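Local coordinates for putative glycosidase ph117-related (Bacteroides thetaiotaomicron, PDB 5A7V), which probably acts on mannosides as a member of glycoside hydrolase family 130, and holds mannose in its central pocket, at residues V69-P79 and L91-G99; M227-F235 and L270-I278. All blocks are in the same frame, centred on the assembly; numbering follows the deposited sequence.

Contact 1: V69-P79 and L91-G99. With MAN (alpha-D-mannopyranose), chain E; MAN (alpha-D-mannopyranose), chain D; BMA (beta-D-mannopyranose), chain C.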
loop_
_atom_site.group_PDB
_atom_site.type_symbol
_atom_site.label_atom_id
_atom_site.label_comp_id
_atom_site.label_asym_id
_atom_site.label_seq_id
_atom_site.Cartn_x
_atom_site.Cartn_y
_atom_site.Cartn_z
ATOM N N VAL A 69 13.038 12.415 -19.638
ATOM C CA VAL A 69 13.475 11.243 -18.890
ATOM C C VAL A 69 12.581 10.061 -19.222
ATOM O O VAL A 69 11.373 10.224 -19.424
ATOM C CB VAL A 69 13.481 11.490 -17.366
ATOM C CG1 VAL A 69 14.361 12.649 -17.012
ATOM C CG2 VAL A 69 12.122 11.718 -16.791
ATOM N N ALA A 70 13.183 8.855 -19.261
ATOM C CA ALA A 70 12.428 7.625 -19.450
ATOM C C ALA A 70 11.875 7.197 -18.070
ATOM O O ALA A 70 12.453 6.378 -17.324
ATOM C CB ALA A 70 13.288 6.557 -20.117
ATOM N N TRP A 71 10.756 7.837 -17.726
ATOM C CA TRP A 71 10.231 7.847 -16.365
ATOM C C TRP A 71 9.733 6.521 -15.820
ATOM O O TRP A 71 9.561 6.391 -14.601
ATOM C CB TRP A 71 9.095 8.896 -16.297
ATOM C CG TRP A 71 7.881 8.531 -17.106
ATOM C CD1 TRP A 71 7.699 8.706 -18.441
ATOM C CD2 TRP A 71 6.697 7.883 -16.627
ATOM N NE1 TRP A 71 6.473 8.234 -18.828
ATOM C CE2 TRP A 71 5.822 7.733 -17.726
ATOM C CE3 TRP A 71 6.273 7.460 -15.363
ATOM C CZ2 TRP A 71 4.557 7.158 -17.610
ATOM C CZ3 TRP A 71 5.032 6.891 -15.247
ATOM C CH2 TRP A 71 4.165 6.756 -16.354
ATOM N N GLU A 72 9.473 5.553 -16.692
ATOM C CA GLU A 72 8.997 4.226 -16.248
ATOM C C GLU A 72 9.820 3.080 -16.833
ATOM O O GLU A 72 9.315 1.962 -17.023
ATOM C CB GLU A 72 7.496 4.075 -16.544
ATOM C CG GLU A 72 7.156 4.251 -18.009
ATOM C CD GLU A 72 5.692 4.038 -18.363
ATOM O OE1 GLU A 72 4.921 3.627 -17.476
ATOM O OE2 GLU A 72 5.306 4.314 -19.549
ATOM N N SER A 73 11.091 3.385 -17.076
ATOM C CA SER A 73 11.938 2.465 -17.774
ATOM C C SER A 73 12.612 1.442 -16.863
ATOM O O SER A 73 13.072 0.397 -17.364
ATOM C CB SER A 73 13.019 3.204 -18.554
ATOM O OG SER A 73 13.897 3.928 -17.702
ATOM N N ASN A 74 12.691 1.707 -15.565
ATOM C CA ASN A 74 13.433 0.803 -14.664
ATOM C C ASN A 74 12.520 -0.210 -13.991
ATOM O O ASN A 74 12.711 -1.401 -14.121
ATOM C CB ASN A 74 14.230 1.620 -13.651
ATOM C CG ASN A 74 15.663 1.167 -13.489
ATOM O OD1 ASN A 74 16.089 0.102 -13.937
ATOM N ND2 ASN A 74 16.436 2.015 -12.839
ATOM N N ASP A 75 11.474 0.282 -13.298
ATOM C CA ASP A 75 10.655 -0.537 -12.422
ATOM C C ASP A 75 9.296 0.143 -12.259
ATOM O O ASP A 75 9.241 1.372 -12.192
ATOM C CB ASP A 75 11.368 -0.728 -11.064
ATOM C CG ASP A 75 12.629 -1.606 -11.165
ATOM O OD1 ASP A 75 12.469 -2.858 -11.342
ATOM O OD2 ASP A 75 13.719 -0.984 -11.121
ATOM N N THR A 76 8.226 -0.656 -12.246
ATOM C CA THR A 76 6.865 -0.136 -12.065
ATOM C C THR A 76 6.195 -1.015 -10.997
ATOM O O THR A 76 6.039 -2.234 -11.192
ATOM C CB THR A 76 6.041 -0.191 -13.359
ATOM O OG1 THR A 76 6.061 -1.498 -13.935
ATOM C CG2 THR A 76 6.559 0.803 -14.350
ATOM N N PHE A 77 5.826 -0.452 -9.845
ATOM C CA PHE A 77 5.496 -1.277 -8.671
ATOM C C PHE A 77 4.572 -0.492 -7.739
ATOM O O PHE A 77 3.879 0.427 -8.184
ATOM C CB PHE A 77 6.792 -1.889 -8.035
ATOM C CG PHE A 77 7.827 -0.916 -7.531
ATOM C CD1 PHE A 77 8.577 -0.138 -8.413
ATOM C CD2 PHE A 77 8.114 -0.809 -6.166
ATOM C CE1 PHE A 77 9.582 0.676 -7.948
ATOM C CE2 PHE A 77 9.112 -0.001 -5.685
ATOM C CZ PHE A 77 9.859 0.759 -6.586
ATOM N N ASN A 78 4.480 -0.935 -6.493
ATOM C CA ASN A 78 3.782 -0.291 -5.353
ATOM C C ASN A 78 2.676 0.691 -5.751
ATOM O O ASN A 78 2.909 1.900 -5.764
ATOM C CB ASN A 78 4.814 0.325 -4.438
ATOM C CG ASN A 78 5.687 -0.733 -3.763
ATOM O OD1 ASN A 78 5.586 -1.926 -4.056
ATOM N ND2 ASN A 78 6.577 -0.272 -2.923
ATOM N N PRO A 79 1.513 0.109 -6.073
ATOM C CA PRO A 79 0.433 0.887 -6.697
ATOM C C PRO A 79 -0.692 1.260 -5.750
ATOM O O PRO A 79 -1.013 0.534 -4.805
ATOM C CB PRO A 79 -0.116 -0.108 -7.726
ATOM C CG PRO A 79 0.002 -1.418 -7.022
ATOM C CD PRO A 79 1.258 -1.331 -6.232
ATOM N N LEU A 91 -2.753 3.968 -9.949
ATOM C CA LEU A 91 -1.605 4.887 -9.975
ATOM C C LEU A 91 -0.390 4.093 -9.492
ATOM O O LEU A 91 -0.339 3.697 -8.336
ATOM C CB LEU A 91 -1.820 6.154 -9.156
ATOM C CG LEU A 91 -2.539 7.325 -9.872
ATOM C CD1 LEU A 91 -3.988 6.975 -10.189
ATOM C CD2 LEU A 91 -2.387 8.626 -9.134
ATOM N N TYR A 92 0.524 3.843 -10.412
ATOM C CA TYR A 92 1.669 2.958 -10.138
ATOM C C TYR A 92 2.938 3.759 -9.884
ATOM O O TYR A 92 3.222 4.763 -10.557
ATOM C CB TYR A 92 1.891 1.908 -11.232
ATOM C CG TYR A 92 2.020 2.426 -12.672
ATOM C CD1 TYR A 92 0.882 2.627 -13.492
ATOM C CD2 TYR A 92 3.259 2.719 -13.235
ATOM C CE1 TYR A 92 1.012 3.043 -14.794
ATOM C CE2 TYR A 92 3.380 3.116 -14.553
ATOM C CZ TYR A 92 2.262 3.255 -15.337
ATOM O OH TYR A 92 2.368 3.671 -16.655
ATOM N N ARG A 93 3.737 3.297 -8.913
ATOM C CA ARG A 93 5.052 3.882 -8.674
ATOM C C ARG A 93 5.977 3.503 -9.838
ATOM O O ARG A 93 6.209 2.323 -10.046
ATOM C CB ARG A 93 5.620 3.378 -7.349
ATOM C CG ARG A 93 6.972 3.965 -7.012
ATOM C CD ARG A 93 7.574 3.415 -5.725
ATOM N NE ARG A 93 8.896 3.904 -5.494
ATOM C CZ ARG A 93 9.655 3.588 -4.438
ATOM N NH1 ARG A 93 9.150 2.906 -3.398
ATOM N NH2 ARG A 93 10.942 3.925 -4.431
ATOM N N ALA A 94 6.569 4.476 -10.492
ATOM C CA ALA A 94 7.456 4.261 -11.614
ATOM C C ALA A 94 8.779 4.917 -11.340
ATOM O O ALA A 94 8.861 6.055 -10.859
ATOM C CB ALA A 94 6.867 4.855 -12.869
ATOM N N GLU A 95 9.865 4.169 -11.608
ATOM C CA GLU A 95 11.224 4.662 -11.437
ATOM C C GLU A 95 11.976 4.740 -12.758
ATOM O O GLU A 95 11.838 3.837 -13.617
ATOM C CB GLU A 95 12.017 3.789 -10.448
ATOM C CG GLU A 95 11.560 3.976 -9.013
ATOM C CD GLU A 95 12.340 3.096 -8.040
ATOM O OE1 GLU A 95 12.791 1.970 -8.454
ATOM O OE2 GLU A 95 12.480 3.530 -6.859
ATOM N N ASP A 96 12.735 5.838 -12.888
ATOM C CA ASP A 96 13.647 6.090 -14.018
ATOM C C ASP A 96 15.028 5.476 -13.738
ATOM O O ASP A 96 15.190 4.723 -12.749
ATOM C CB ASP A 96 13.673 7.604 -14.310
ATOM C CG ASP A 96 14.301 8.431 -13.204
ATOM O OD1 ASP A 96 14.942 7.896 -12.270
ATOM O OD2 ASP A 96 14.193 9.685 -13.309
ATOM N N LYS A 97 15.997 5.790 -14.593
ATOM C CA LYS A 97 17.365 5.231 -14.483
ATOM C C LYS A 97 18.376 6.279 -13.958
ATOM O O LYS A 97 19.589 6.220 -14.270
ATOM C CB LYS A 97 17.802 4.625 -15.821
ATOM C CG LYS A 97 16.997 3.379 -16.178
ATOM C CD LYS A 97 17.421 2.749 -17.488
ATOM C CE LYS A 97 16.563 1.530 -17.803
ATOM N NZ LYS A 97 17.070 0.766 -18.973
ATOM N N SER A 98 17.866 7.171 -13.083
ATOM C CA SER A 98 18.697 8.258 -12.571
ATOM C C SER A 98 19.620 7.874 -11.427
ATOM O O SER A 98 20.456 8.699 -10.972
ATOM C CB SER A 98 17.818 9.462 -12.179
ATOM O OG SER A 98 16.966 9.128 -11.056
ATOM N N GLY A 99 19.515 6.617 -10.988
ATOM C CA GLY A 99 20.473 6.081 -10.025
ATOM C C GLY A 99 20.332 4.577 -9.965
ATOM O O GLY A 99 19.447 4.021 -10.575
HETATM C C1 MAN E . 9.684 -0.378 2.329
HETATM C C2 MAN E . 8.331 -0.158 1.619
HETATM C C3 MAN E . 8.365 -0.091 0.080
HETATM C C4 MAN E . 9.288 -1.175 -0.506
HETATM C C5 MAN E . 9.965 -2.036 0.577
HETATM C C6 MAN E . 11.013 -3.008 -0.009
HETATM O O1 MAN E . 9.523 -1.010 3.713
HETATM O O2 MAN E . 7.824 1.078 2.140
HETATM O O3 MAN E . 8.835 1.153 -0.402
HETATM O O4 MAN E . 8.488 -1.935 -1.388
HETATM O O5 MAN E . 10.617 -1.110 1.503
HETATM O O6 MAN E . 12.070 -2.258 -0.622
HETATM C C1 MAN D . 13.469 2.658 1.264
HETATM C C2 MAN D . 12.431 1.909 0.542
HETATM C C3 MAN D . 12.442 2.505 -0.847
HETATM C C4 MAN D . 12.295 4.021 -0.886
HETATM C C5 MAN D . 13.221 4.694 0.111
HETATM C C6 MAN D . 12.786 6.102 0.459
HETATM O O1 MAN D . 14.781 2.391 0.943
HETATM O O2 MAN D . 11.124 2.115 1.065
HETATM O O3 MAN D . 11.406 1.979 -1.688
HETATM O O4 MAN D . 12.617 4.509 -2.201
HETATM O O5 MAN D . 13.258 4.006 1.346
HETATM O O6 MAN D . 11.463 6.159 1.005
HETATM C C1 BMA C . 13.454 2.485 1.219
HETATM C C2 BMA C . 12.488 1.872 0.200
HETATM C C3 BMA C . 12.581 2.650 -1.093
HETATM C C4 BMA C . 12.359 4.127 -0.833
HETATM C C5 BMA C . 13.190 4.626 0.355
HETATM C C6 BMA C . 12.865 6.056 0.742
HETATM O O1 BMA C . 13.529 1.831 2.475
HETATM O O2 BMA C . 11.137 1.961 0.672
HETATM O O3 BMA C . 11.651 2.155 -2.130
HETATM O O4 BMA C . 12.732 4.829 -2.030
HETATM O O5 BMA C . 13.026 3.813 1.540
HETATM O O6 BMA C . 11.490 6.241 1.088
HETATM O O HOH W 1 19.326 2.076 -12.460
#

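Contact 2: M227-F235 and L270-I278. With MAN (alpha-D-mannopyranose), chain E.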
loop_
_atom_site.group_PDB
_atom_site.type_symbol
_atom_site.label_atom_id
_atom_site.label_comp_id
_atom_site.label_asym_id
_atom_site.label_seq_id
_atom_site.Cartn_x
_atom_site.Cartn_y
_atom_site.Cartn_z
ATOM N N MET A 227 -6.748 7.056 10.451
ATOM C CA MET A 227 -5.750 6.424 9.600
ATOM C C MET A 227 -4.814 5.560 10.460
ATOM O O MET A 227 -4.291 6.029 11.481
ATOM C CB MET A 227 -4.925 7.526 8.895
ATOM C CG MET A 227 -3.837 7.027 7.979
ATOM S SD MET A 227 -2.966 8.358 7.099
ATOM C CE MET A 227 -2.169 9.312 8.397
ATOM N N TYR A 228 -4.595 4.324 10.015
ATOM C CA TYR A 228 -3.451 3.494 10.513
ATOM C C TYR A 228 -2.259 3.864 9.658
ATOM O O TYR A 228 -2.393 4.025 8.447
ATOM C CB TYR A 228 -3.770 1.987 10.373
ATOM C CG TYR A 228 -5.013 1.533 11.121
ATOM C CD1 TYR A 228 -4.952 1.112 12.427
ATOM C CD2 TYR A 228 -6.248 1.530 10.518
ATOM C CE1 TYR A 228 -6.077 0.743 13.135
ATOM C CE2 TYR A 228 -7.383 1.137 11.203
ATOM C CZ TYR A 228 -7.298 0.729 12.516
ATOM O OH TYR A 228 -8.451 0.384 13.181
ATOM N N TRP A 229 -1.070 3.939 10.263
ATOM C CA TRP A 229 0.090 4.259 9.477
ATOM C C TRP A 229 1.348 3.667 10.094
ATOM O O TRP A 229 1.372 3.387 11.290
ATOM C CB TRP A 229 0.184 5.810 9.296
ATOM C CG TRP A 229 0.436 6.522 10.570
ATOM C CD1 TRP A 229 -0.510 6.951 11.470
ATOM C CD2 TRP A 229 1.700 6.906 11.098
ATOM N NE1 TRP A 229 0.086 7.548 12.544
ATOM C CE2 TRP A 229 1.452 7.513 12.372
ATOM C CE3 TRP A 229 3.031 6.706 10.688
ATOM C CZ2 TRP A 229 2.473 8.003 13.175
ATOM C CZ3 TRP A 229 4.043 7.176 11.513
ATOM C CH2 TRP A 229 3.758 7.801 12.758
ATOM N N GLY A 230 2.387 3.539 9.285
ATOM C CA GLY A 230 3.707 3.162 9.756
ATOM C C GLY A 230 4.314 1.981 9.050
ATOM O O GLY A 230 3.626 1.211 8.405
ATOM N N GLU A 231 5.622 1.920 9.217
ATOM C CA GLU A 231 6.472 0.852 8.650
ATOM C C GLU A 231 6.999 -0.141 9.720
ATOM O O GLU A 231 6.837 -1.375 9.593
ATOM C CB GLU A 231 7.623 1.501 7.873
ATOM C CG GLU A 231 8.626 0.559 7.254
ATOM C CD GLU A 231 9.856 1.226 6.691
ATOM O OE1 GLU A 231 10.209 2.371 7.042
ATOM O OE2 GLU A 231 10.519 0.574 5.849
ATOM N N GLU A 232 7.687 0.395 10.726
ATOM C CA GLU A 232 8.312 -0.443 11.762
ATOM C C GLU A 232 7.341 -0.933 12.852
ATOM O O GLU A 232 7.628 -1.871 13.577
ATOM C CB GLU A 232 9.459 0.311 12.435
ATOM C CG GLU A 232 10.600 0.683 11.497
ATOM C CD GLU A 232 11.666 1.609 12.101
ATOM O OE1 GLU A 232 11.653 1.871 13.303
ATOM O OE2 GLU A 232 12.523 2.071 11.356
ATOM N N HIS A 233 6.244 -0.208 13.023
ATOM C CA HIS A 233 5.131 -0.523 13.943
ATOM C C HIS A 233 3.868 0.038 13.298
ATOM O O HIS A 233 3.980 0.917 12.399
ATOM C CB HIS A 233 5.289 0.147 15.317
ATOM C CG HIS A 233 6.598 -0.114 15.954
ATOM N ND1 HIS A 233 6.841 -1.201 16.772
ATOM C CD2 HIS A 233 7.762 0.567 15.844
ATOM C CE1 HIS A 233 8.118 -1.176 17.128
ATOM N NE2 HIS A 233 8.694 -0.121 16.568
ATOM N N VAL A 234 2.721 -0.470 13.734
ATOM C CA VAL A 234 1.442 0.155 13.354
ATOM C C VAL A 234 1.065 1.214 14.391
ATOM O O VAL A 234 0.914 0.909 15.577
ATOM C CB VAL A 234 0.307 -0.883 13.183
ATOM C CG1 VAL A 234 -1.012 -0.211 12.879
ATOM C CG2 VAL A 234 0.712 -1.896 12.110
ATOM N N PHE A 235 0.952 2.445 13.895
ATOM C CA PHE A 235 0.573 3.631 14.641
ATOM C C PHE A 235 -0.814 4.092 14.118
ATOM O O PHE A 235 -1.359 3.488 13.179
ATOM C CB PHE A 235 1.569 4.758 14.420
ATOM C CG PHE A 235 2.994 4.427 14.807
ATOM C CD1 PHE A 235 3.350 4.287 16.135
ATOM C CD2 PHE A 235 3.986 4.266 13.834
ATOM C CE1 PHE A 235 4.659 4.020 16.479
ATOM C CE2 PHE A 235 5.295 3.974 14.189
ATOM C CZ PHE A 235 5.619 3.863 15.520
ATOM N N LEU A 270 9.185 -5.949 10.320
ATOM C CA LEU A 270 8.309 -4.766 10.039
ATOM C C LEU A 270 6.878 -5.265 10.036
ATOM O O LEU A 270 6.588 -6.429 9.676
ATOM C CB LEU A 270 8.599 -4.176 8.665
ATOM C CG LEU A 270 9.980 -3.658 8.392
ATOM C CD1 LEU A 270 10.097 -3.261 6.911
ATOM C CD2 LEU A 270 10.377 -2.511 9.286
ATOM N N THR A 271 5.986 -4.335 10.411
ATOM C CA THR A 271 4.512 -4.461 10.255
ATOM C C THR A 271 4.046 -3.168 9.569
ATOM O O THR A 271 3.784 -2.159 10.251
ATOM C CB THR A 271 3.764 -4.644 11.623
ATOM O OG1 THR A 271 4.182 -3.601 12.512
ATOM C CG2 THR A 271 4.091 -5.987 12.274
ATOM N N GLU A 272 3.985 -3.191 8.260
ATOM C CA GLU A 272 3.881 -1.963 7.471
ATOM C C GLU A 272 2.519 -1.917 6.798
ATOM O O GLU A 272 2.093 -2.802 6.076
ATOM C CB GLU A 272 4.969 -1.936 6.401
ATOM C CG GLU A 272 4.872 -0.699 5.485
ATOM C CD GLU A 272 6.100 -0.415 4.671
ATOM O OE1 GLU A 272 6.957 -1.361 4.526
ATOM O OE2 GLU A 272 6.267 0.734 4.218
ATOM N N CYS A 273 1.785 -0.838 7.084
ATOM C CA CYS A 273 0.391 -0.683 6.595
ATOM C C CYS A 273 0.297 -0.883 5.099
ATOM O O CYS A 273 1.160 -0.445 4.365
ATOM C CB CYS A 273 -0.168 0.669 7.054
ATOM S SG CYS A 273 -0.341 0.793 8.857
ATOM N N GLY A 274 -0.783 -1.531 4.642
ATOM C CA GLY A 274 -0.996 -1.803 3.232
ATOM C C GLY A 274 -2.075 -0.882 2.599
ATOM O O GLY A 274 -1.942 0.356 2.709
ATOM N N PRO A 275 -3.104 -1.456 2.003
ATOM C CA PRO A 275 -4.156 -0.614 1.417
ATOM C C PRO A 275 -4.994 0.071 2.512
ATOM O O PRO A 275 -4.803 -0.159 3.698
ATOM C CB PRO A 275 -5.013 -1.611 0.649
ATOM C CG PRO A 275 -4.788 -2.919 1.325
ATOM C CD PRO A 275 -3.407 -2.904 1.869
ATOM N N PRO A 276 -5.970 0.922 2.122
ATOM C CA PRO A 276 -6.918 1.504 3.107
ATOM C C PRO A 276 -7.586 0.421 3.991
ATOM O O PRO A 276 -7.855 -0.702 3.518
ATOM C CB PRO A 276 -7.906 2.230 2.193
ATOM C CG PRO A 276 -7.080 2.625 1.005
ATOM C CD PRO A 276 -6.165 1.454 0.771
ATOM N N ALA A 277 -7.775 0.749 5.267
ATOM C CA ALA A 277 -8.418 -0.166 6.199
ATOM C C ALA A 277 -9.919 -0.250 5.931
ATOM O O ALA A 277 -10.501 0.705 5.387
ATOM C CB ALA A 277 -8.143 0.238 7.589
ATOM N N ILE A 278 -10.578 -1.352 6.296
ATOM C CA ILE A 278 -11.963 -1.621 5.954
ATOM C C ILE A 278 -12.789 -1.962 7.177
ATOM O O ILE A 278 -12.504 -2.919 7.895
ATOM C CB ILE A 278 -12.106 -2.748 4.912
ATOM C CG1 ILE A 278 -11.248 -2.471 3.684
ATOM C CG2 ILE A 278 -13.569 -2.945 4.528
ATOM C CD1 ILE A 278 -11.068 -3.679 2.769
HETATM C C1 MAN E . 9.684 -0.378 2.329
HETATM C C2 MAN E . 8.331 -0.158 1.619
HETATM C C3 MAN E . 8.365 -0.091 0.080
HETATM C C4 MAN E . 9.288 -1.175 -0.506
HETATM C C5 MAN E . 9.965 -2.036 0.577
HETATM C C6 MAN E . 11.013 -3.008 -0.009
HETATM O O1 MAN E . 9.523 -1.010 3.713
HETATM O O2 MAN E . 7.824 1.078 2.140
HETATM O O3 MAN E . 8.835 1.153 -0.402
HETATM O O4 MAN E . 8.488 -1.935 -1.388
HETATM O O5 MAN E . 10.617 -1.110 1.503
HETATM O O6 MAN E . 12.070 -2.258 -0.622
#

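Contact 1: V69-P79 and L91-G99
Phe77 CG lies between its own backbone N and carbonyl carbon (chi1 60°), which turns the ring back over the neighbouring strand, while Arg93 runs fully extended with CG trans to its N (chi1 -179°). The two side chains therefore run alongside each other in the same direction. Arg93 CD sits 3.9 Å from the centroid of the Phe77 ring in a CH-pi contact over one face, and Phe77 CZ covers one face of the guanidinium near its centre. The ring and guanidinium planes are 32° apart. With its flat side held, Arg93 turns its edge to sugar: NH1 reaches O3 of the second mannose, modelled as two overlapping anomers, at 2.9 Å in the beta form. Asp146 forms a salt bridge with NH1, and Ser107 holds NE. Nearby, Asn78 ND2 donates a nearly straight bond of 3.0 Å to O4 of the chain E mannose.

Glu95 lays its carboxylate at the edge of the Phe77 ring; OE1 is paired with Arg105, which also bridges Asp75 and so probably offsets the closeness of the two acids. On the face of Thr76 and Ala94, Tyr92 OH donates 2.7 Å to Glu72 OE1 on the syn side, the ring and carboxylate nearly coplanar, and Arg122 adds a salt bridge to the same oxygen. Trp71 crosses Tyr92 at about a right angle and rests CZ3 3.6 Å from Ala94 CB.

Antiparallel pairing joins the backbones, with Phe77 N to Arg93 O at 2.8 Å. A classic beta bulge sets Asn74 and Asp75 opposite the single residue Glu95, and Asn74 ND2 donates to Asp96 O at 3.0 Å. Strands 75-84 and 87-95 form a beta hairpin at one side of a four-stranded antiparallel sheet, consistent with the inner strands of a blade in the GH130 five-bladed beta-propeller.

Contact 2: M227-F235 and L270-I278
Glu231 and Glu272 extend side by side into the central pocket of the beta-propeller, where both meet the chain E mannose. Its O1 lies 2.8 Å from Glu231 OE2 and 2.7 Å from Glu272 OE1, while O2 donates to Glu272 OE2 at 2.6 Å, an oxygen that also binds Ser204. Each glutamate has CG trans to its backbone N, and their carboxylate planes are turned 40° apart; Glu231 CG packs against Glu272 OE1. Leu270 borders the same sugar with CD1, while its other branch, CD2, rests against Glu232 CA.

Behind this pair the backbones are joined by Cys273 N, which donates 3.1 Å to Gly230 O nearly head-on, and by a weak bond from Thr271 N to Glu231 O. The backbone angles of Gly230 would jam any side chain against the preceding carbonyl. Farther from the sugar, Cys273 SG lies against the Trp229 backbone, 3.5 Å from Trp229 N, and also touches Tyr228 CB and Val234 CG1. Thr271 OG1 is buried without a polar partner, 3.5 Å from His233 CA. Tyr228, tied through its hydroxyl to Pro318 O, marks the far end of the contact, with its CD2 3.7 Å from Ala277 CB.

Contact 1 closes before contact 2 opens along the chain, and their centres are 24 Å apart, with the nearest atoms of the two about 7 Å from each other and no direct touch. They belong to different sheets: 69-79 and 91-99 lie on the hairpin of strands 75-84 and 87-95, whereas 227-235 and 270-278 lie on strands 225-229 and 270-280 of the mixed sheet. What they share is the chain E mannose, held from different sides of its ring, by O4 in contact 1 and by O1 and O2 in contact 2. Separate parts of the propeller thus converge on one sugar site, whose remaining partners include Asp146, Tyr306 and Asp367.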